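Local coordinates for nucleoporin-like protein RIP (Homo sapiens, PDB 2OLM) that acts as a cellular cofactor of HIV-1 Rev, promoting movement of viral RNAs from the nuclear periphery to the cytoplasm, and carries the zinc-binding Arf-GAP domain described here, at residues A[29-34]-A[46-51]; A[53-58]-A[114-119]. All coordinates share one frame; numbering follows the deposited sequence.

In the fold
Both contacts belong to the Arf-GAP domain of a longer protein whose FG-repeat region lies outside this construct, and they illustrate how a small zinc module is joined to the helices that follow it. Contact 1 comes first along the chain and is closed before contact 2 opens; their centres lie 12 Å apart. Helix 49-55 belongs to both: its N-cap Cys48 and first-turn Cys51 supply two of the zinc ligands in contact 1, while its last turn meets helix 109-121 in contact 2. The two also touch directly, since Asp30 OD1 of contact 1 forms a 2.7 Å salt bridge with Lys119 NZ of contact 2. Metal site, short helix and later helix thus form one continuous body.

Contact 1: A[29-34]-A[46-51]; sequences FDCDQR and FVCTSC. With ZN (zinc ion), chain B.
Phe29 opens the contact by donating its backbone N-H to Phe46 O, with 2.9 Å between Phe29 N and that oxygen, which ties the loop to strand 45-47. Asp30 follows with its carboxylate crossing the Val47 side chain, OD2 lying 3.4 Å from Val47 CG1; its other oxygen, OD1, is taken by Lys119 and Tyr120. Cys31 SG binds the zinc ion at 2.3 Å, joined by Cys48, Cys51 and Cys28 in the four-cysteine site of a C4-type zinc finger, and the Cys31 side chain touches Phe106. The same SG also accepts a weak hydrogen bond from the backbone N of Gln33. Arg34 closes the segment by bending at chi3 (65°), which carries its guanidinium back to the metal site: NH1 donates to Cys48 SG at 3.4 Å, with the sulfur at the edge of the group, in its plane. Cys51 N donates to the same sulfur, capping helix 49-55, so Cys48 SG has two N-H donors besides the metal, an arrangement likely to temper its negative charge. Around this site, Phe29 packs on helix 84-92, and Val47 rests against Tyr38 of strand 38-40 and Leu55 of helix 49-55.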
loop_
_atom_site.group_PDB
_atom_site.type_symbol
_atom_site.label_atom_id
_atom_site.label_comp_id
_atom_site.label_asym_id
_atom_site.label_seq_id
_atom_site.Cartn_x
_atom_site.Cartn_y
_atom_site.Cartn_z
ATOM N N PHE A 29 -8.383 -11.835 -12.009
ATOM C CA PHE A 29 -8.011 -12.681 -13.149
ATOM C C PHE A 29 -9.041 -13.765 -13.437
ATOM O O PHE A 29 -9.138 -14.221 -14.569
ATOM C CB PHE A 29 -6.677 -13.330 -12.897
ATOM C CG PHE A 29 -6.206 -14.141 -14.042
ATOM C CD1 PHE A 29 -6.051 -13.579 -15.277
ATOM C CD2 PHE A 29 -5.920 -15.494 -13.872
ATOM C CE1 PHE A 29 -5.696 -14.352 -16.373
ATOM C CE2 PHE A 29 -5.519 -16.261 -14.961
ATOM C CZ PHE A 29 -5.396 -15.685 -16.194
ATOM N N ASP A 30 -9.765 -14.238 -12.442
ATOM C CA ASP A 30 -10.664 -15.347 -12.618
ATOM C C ASP A 30 -12.096 -14.989 -12.947
ATOM O O ASP A 30 -12.722 -15.649 -13.788
ATOM C CB ASP A 30 -10.574 -16.337 -11.422
ATOM C CG ASP A 30 -9.220 -17.005 -11.358
ATOM O OD1 ASP A 30 -8.783 -17.549 -12.429
ATOM O OD2 ASP A 30 -8.583 -16.966 -10.286
ATOM N N CYS A 31 -12.637 -13.969 -12.298
ATOM C CA CYS A 31 -14.011 -13.538 -12.616
ATOM C C CYS A 31 -14.139 -12.252 -13.415
ATOM O O CYS A 31 -15.233 -12.013 -13.979
ATOM C CB CYS A 31 -14.868 -13.444 -11.349
ATOM S SG CYS A 31 -14.489 -12.049 -10.256
ATOM N N ASP A 32 -13.104 -11.418 -13.438
ATOM C CA ASP A 32 -13.134 -10.135 -14.158
ATOM C C ASP A 32 -14.250 -9.220 -13.672
ATOM O O ASP A 32 -14.629 -8.292 -14.400
ATOM C CB ASP A 32 -13.274 -10.380 -15.678
ATOM C CG ASP A 32 -12.884 -9.175 -16.503
ATOM O OD1 ASP A 32 -11.827 -8.617 -16.252
ATOM O OD2 ASP A 32 -13.666 -8.789 -17.419
ATOM N N GLN A 33 -14.757 -9.442 -12.460
ATOM C CA GLN A 33 -15.983 -8.733 -12.010
ATOM C C GLN A 33 -15.689 -7.668 -11.005
ATOM O O GLN A 33 -16.540 -6.812 -10.759
ATOM C CB GLN A 33 -16.991 -9.685 -11.366
ATOM C CG GLN A 33 -17.688 -10.647 -12.300
ATOM C CD GLN A 33 -18.903 -11.309 -11.672
ATOM O OE1 GLN A 33 -18.866 -11.761 -10.522
ATOM N NE2 GLN A 33 -19.983 -11.394 -12.435
ATOM N N ARG A 34 -14.534 -7.730 -10.367
ATOM C CA ARG A 34 -14.201 -6.715 -9.384
ATOM C C ARG A 34 -12.717 -6.620 -9.152
ATOM O O ARG A 34 -11.942 -7.384 -9.731
ATOM C CB ARG A 34 -14.882 -7.039 -8.083
ATOM C CG ARG A 34 -14.437 -8.340 -7.527
ATOM C CD ARG A 34 -15.252 -8.658 -6.315
ATOM N NE ARG A 34 -16.657 -8.864 -6.651
ATOM C CZ ARG A 34 -17.200 -10.028 -7.025
ATOM N NH1 ARG A 34 -16.462 -11.137 -7.149
ATOM N NH2 ARG A 34 -18.504 -10.085 -7.296
ATOM N N PHE A 46 -3.670 -11.732 -9.813
ATOM C CA PHE A 46 -4.353 -10.864 -8.838
ATOM C C PHE A 46 -5.812 -11.177 -8.883
ATOM O O PHE A 46 -6.433 -11.095 -9.953
ATOM C CB PHE A 46 -4.088 -9.367 -9.182
ATOM C CG PHE A 46 -2.669 -8.965 -9.049
ATOM C CD1 PHE A 46 -2.227 -8.307 -7.919
ATOM C CD2 PHE A 46 -1.745 -9.265 -10.015
ATOM C CE1 PHE A 46 -0.895 -7.963 -7.764
ATOM C CE2 PHE A 46 -0.424 -8.921 -9.863
ATOM C CZ PHE A 46 -0.001 -8.252 -8.745
ATOM N N VAL A 47 -6.399 -11.582 -7.736
ATOM C CA VAL A 47 -7.755 -12.145 -7.676
ATOM C C VAL A 47 -8.565 -11.510 -6.526
ATOM O O VAL A 47 -7.998 -10.970 -5.593
ATOM C CB VAL A 47 -7.746 -13.694 -7.496
ATOM C CG1 VAL A 47 -7.187 -14.324 -8.760
ATOM C CG2 VAL A 47 -6.850 -14.110 -6.303
ATOM N N CYS A 48 -9.871 -11.653 -6.593
ATOM C CA CYS A 48 -10.792 -11.097 -5.587
ATOM C C CYS A 48 -10.973 -12.120 -4.447
ATOM O O CYS A 48 -10.473 -13.263 -4.516
ATOM C CB CYS A 48 -12.145 -10.771 -6.251
ATOM S SG CYS A 48 -13.222 -12.148 -6.639
ATOM N N THR A 49 -11.676 -11.738 -3.368
ATOM C CA THR A 49 -11.855 -12.614 -2.253
ATOM C C THR A 49 -12.685 -13.832 -2.524
ATOM O O THR A 49 -12.371 -14.936 -2.078
ATOM C CB THR A 49 -12.426 -11.793 -1.067
ATOM O OG1 THR A 49 -11.523 -10.699 -0.808
ATOM C CG2 THR A 49 -12.642 -12.688 0.127
ATOM N N SER A 50 -13.760 -13.673 -3.306
ATOM C CA SER A 50 -14.627 -14.759 -3.604
ATOM C C SER A 50 -13.900 -15.831 -4.440
ATOM O O SER A 50 -13.978 -17.013 -4.152
ATOM C CB SER A 50 -15.889 -14.274 -4.314
ATOM O OG SER A 50 -16.750 -15.339 -4.535
ATOM N N CYS A 51 -13.180 -15.373 -5.454
ATOM C CA CYS A 51 -12.429 -16.333 -6.246
ATOM C C CYS A 51 -11.331 -16.959 -5.432
ATOM O O CYS A 51 -11.085 -18.169 -5.616
ATOM C CB CYS A 51 -11.848 -15.667 -7.471
ATOM S SG CYS A 51 -13.110 -15.274 -8.752
HETATM ZN ZN ZN B . -12.954 -12.930 -8.794
#

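Contact 2: A[53-58]-A[114-119]; sequences GSLRGL and EFLQEK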
loop_
_atom_site.group_PDB
_atom_site.type_symbol
_atom_site.label_atom_id
_atom_site.label_comp_id
_atom_site.label_asym_id
_atom_site.label_seq_id
_atom_site.Cartn_x
_atom_site.Cartn_y
_atom_site.Cartn_z
ATOM N N GLY A 53 -11.522 -17.751 -2.298
ATOM C CA GLY A 53 -12.175 -18.831 -1.588
ATOM C C GLY A 53 -12.354 -20.079 -2.447
ATOM O O GLY A 53 -12.144 -21.207 -1.988
ATOM N N SER A 54 -12.752 -19.893 -3.709
ATOM C CA SER A 54 -12.911 -21.021 -4.630
ATOM C C SER A 54 -11.575 -21.691 -5.030
ATOM O O SER A 54 -11.516 -22.915 -5.155
ATOM C CB SER A 54 -13.677 -20.610 -5.885
ATOM O OG SER A 54 -15.012 -20.249 -5.509
ATOM N N LEU A 55 -10.538 -20.889 -5.202
ATOM C CA LEU A 55 -9.185 -21.390 -5.497
ATOM C C LEU A 55 -8.679 -22.276 -4.380
ATOM O O LEU A 55 -7.895 -23.233 -4.630
ATOM C CB LEU A 55 -8.252 -20.220 -5.685
ATOM C CG LEU A 55 -8.378 -19.469 -7.049
ATOM C CD1 LEU A 55 -7.724 -18.085 -6.987
ATOM C CD2 LEU A 55 -7.803 -20.311 -8.234
ATOM N N ARG A 56 -9.065 -21.972 -3.147
ATOM C CA ARG A 56 -8.712 -22.854 -2.001
ATOM C C ARG A 56 -9.474 -24.180 -1.986
ATOM O O ARG A 56 -9.104 -25.104 -1.238
ATOM C CB ARG A 56 -8.908 -22.135 -0.656
ATOM C CG ARG A 56 -8.032 -20.949 -0.501
ATOM C CD ARG A 56 -6.592 -21.275 -0.517
ATOM N NE ARG A 56 -6.231 -22.271 0.478
ATOM C CZ ARG A 56 -5.037 -22.857 0.557
ATOM N NH1 ARG A 56 -4.050 -22.603 -0.306
ATOM N NH2 ARG A 56 -4.839 -23.750 1.529
ATOM N N GLY A 57 -10.501 -24.282 -2.790
ATOM C CA GLY A 57 -11.245 -25.539 -2.920
ATOM C C GLY A 57 -10.697 -26.469 -3.979
ATOM O O GLY A 57 -11.139 -27.617 -4.098
ATOM N N LEU A 58 -9.709 -26.024 -4.771
ATOM C CA LEU A 58 -9.051 -26.936 -5.688
ATOM C C LEU A 58 -8.152 -27.880 -4.898
ATOM O O LEU A 58 -7.777 -27.615 -3.787
ATOM C CB LEU A 58 -8.223 -26.151 -6.694
ATOM C CG LEU A 58 -8.972 -25.159 -7.607
ATOM C CD1 LEU A 58 -8.075 -24.385 -8.479
ATOM C CD2 LEU A 58 -9.971 -25.978 -8.479
ATOM N N GLU A 114 -15.890 -25.876 -10.774
ATOM C CA GLU A 114 -15.793 -26.663 -11.993
ATOM C C GLU A 114 -15.047 -25.846 -13.055
ATOM O O GLU A 114 -14.219 -26.382 -13.783
ATOM C CB GLU A 114 -17.200 -27.037 -12.520
ATOM N N PHE A 115 -15.344 -24.550 -13.110
ATOM C CA PHE A 115 -14.676 -23.633 -14.056
ATOM C C PHE A 115 -13.180 -23.503 -13.775
ATOM O O PHE A 115 -12.355 -23.628 -14.675
ATOM C CB PHE A 115 -15.338 -22.278 -14.027
ATOM C CG PHE A 115 -14.567 -21.213 -14.799
ATOM C CD1 PHE A 115 -14.516 -21.228 -16.188
ATOM C CD2 PHE A 115 -13.912 -20.203 -14.143
ATOM C CE1 PHE A 115 -13.827 -20.252 -16.875
ATOM C CE2 PHE A 115 -13.199 -19.239 -14.842
ATOM C CZ PHE A 115 -13.170 -19.273 -16.221
ATOM N N LEU A 116 -12.814 -23.301 -12.519
ATOM C CA LEU A 116 -11.418 -23.202 -12.133
ATOM C C LEU A 116 -10.678 -24.532 -12.389
ATOM O O LEU A 116 -9.517 -24.534 -12.798
ATOM C CB LEU A 116 -11.281 -22.769 -10.680
ATOM C CG LEU A 116 -11.831 -21.416 -10.333
ATOM C CD1 LEU A 116 -11.766 -21.236 -8.787
ATOM C CD2 LEU A 116 -11.124 -20.328 -11.004
ATOM N N GLN A 117 -11.343 -25.665 -12.179
ATOM C CA GLN A 117 -10.775 -26.960 -12.584
ATOM C C GLN A 117 -10.497 -27.031 -14.078
ATOM O O GLN A 117 -9.442 -27.504 -14.493
ATOM C CB GLN A 117 -11.631 -28.130 -12.135
ATOM C CG GLN A 117 -11.614 -28.319 -10.641
ATOM C CD GLN A 117 -12.457 -29.476 -10.159
ATOM O OE1 GLN A 117 -12.281 -29.914 -9.022
ATOM N NE2 GLN A 117 -13.368 -29.969 -10.988
ATOM N N GLU A 118 -11.466 -26.574 -14.877
ATOM C CA GLU A 118 -11.253 -26.580 -16.329
ATOM C C GLU A 118 -10.125 -25.664 -16.711
ATOM O O GLU A 118 -9.337 -25.991 -17.586
ATOM C CB GLU A 118 -12.548 -26.245 -17.064
ATOM C CG GLU A 118 -13.484 -27.446 -17.083
ATOM C CD GLU A 118 -14.612 -27.318 -18.045
ATOM O OE1 GLU A 118 -14.878 -26.183 -18.516
ATOM O OE2 GLU A 118 -15.257 -28.370 -18.262
ATOM N N LYS A 119 -9.992 -24.548 -16.008
ATOM C CA LYS A 119 -8.990 -23.529 -16.352
ATOM C C LYS A 119 -7.571 -24.010 -16.025
ATOM O O LYS A 119 -6.654 -23.910 -16.842
ATOM C CB LYS A 119 -9.295 -22.202 -15.637
ATOM C CG LYS A 119 -8.421 -21.053 -15.980
ATOM C CD LYS A 119 -8.983 -19.753 -15.394
ATOM C CE LYS A 119 -8.096 -18.566 -15.663
ATOM N NZ LYS A 119 -8.662 -17.243 -15.131
#
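The backbones keep about the same separation along the contact, with CA atoms 7.2 Å apart at Leu55 and Leu116 and 7.1 Å at Leu58 and Gln117; a type I beta turn runs from Leu55 to Leu58, while 114-119 is helical. Leu116 carries the contact from its side, using two parts of its side chain. Its CD1 reaches Ser54 CB at 3.5 Å and continues to Leu55, whose CD2 it meets at 4.1 Å, the two leucine side chains crossing at about a right angle. The CB of Leu116 is touched instead by CD2 of Leu58, also at 4.1 Å. Within the Arf-GAP domain, the short helix that carries the zinc ligand Cys51 and is capped by another, Cys48, packs together with that turn on helix 109-121, with no hydrogen bond between the two segments. Leu58 extends the apolar contact to Gln117, its CD2 lying 3.6 Å from Gln117 CG as the two side chains slide past each other in opposite directions. With CG anti to its carbonyl carbon (chi1 -69°) and the chain extended beyond it, Gln117 offers its methylene here, whereas its OE1 is hydrogen-bonded to Lys113 NZ. Leu55 also touches Asp30, Val64 and Tyr120, and Ser54 packs on Val112.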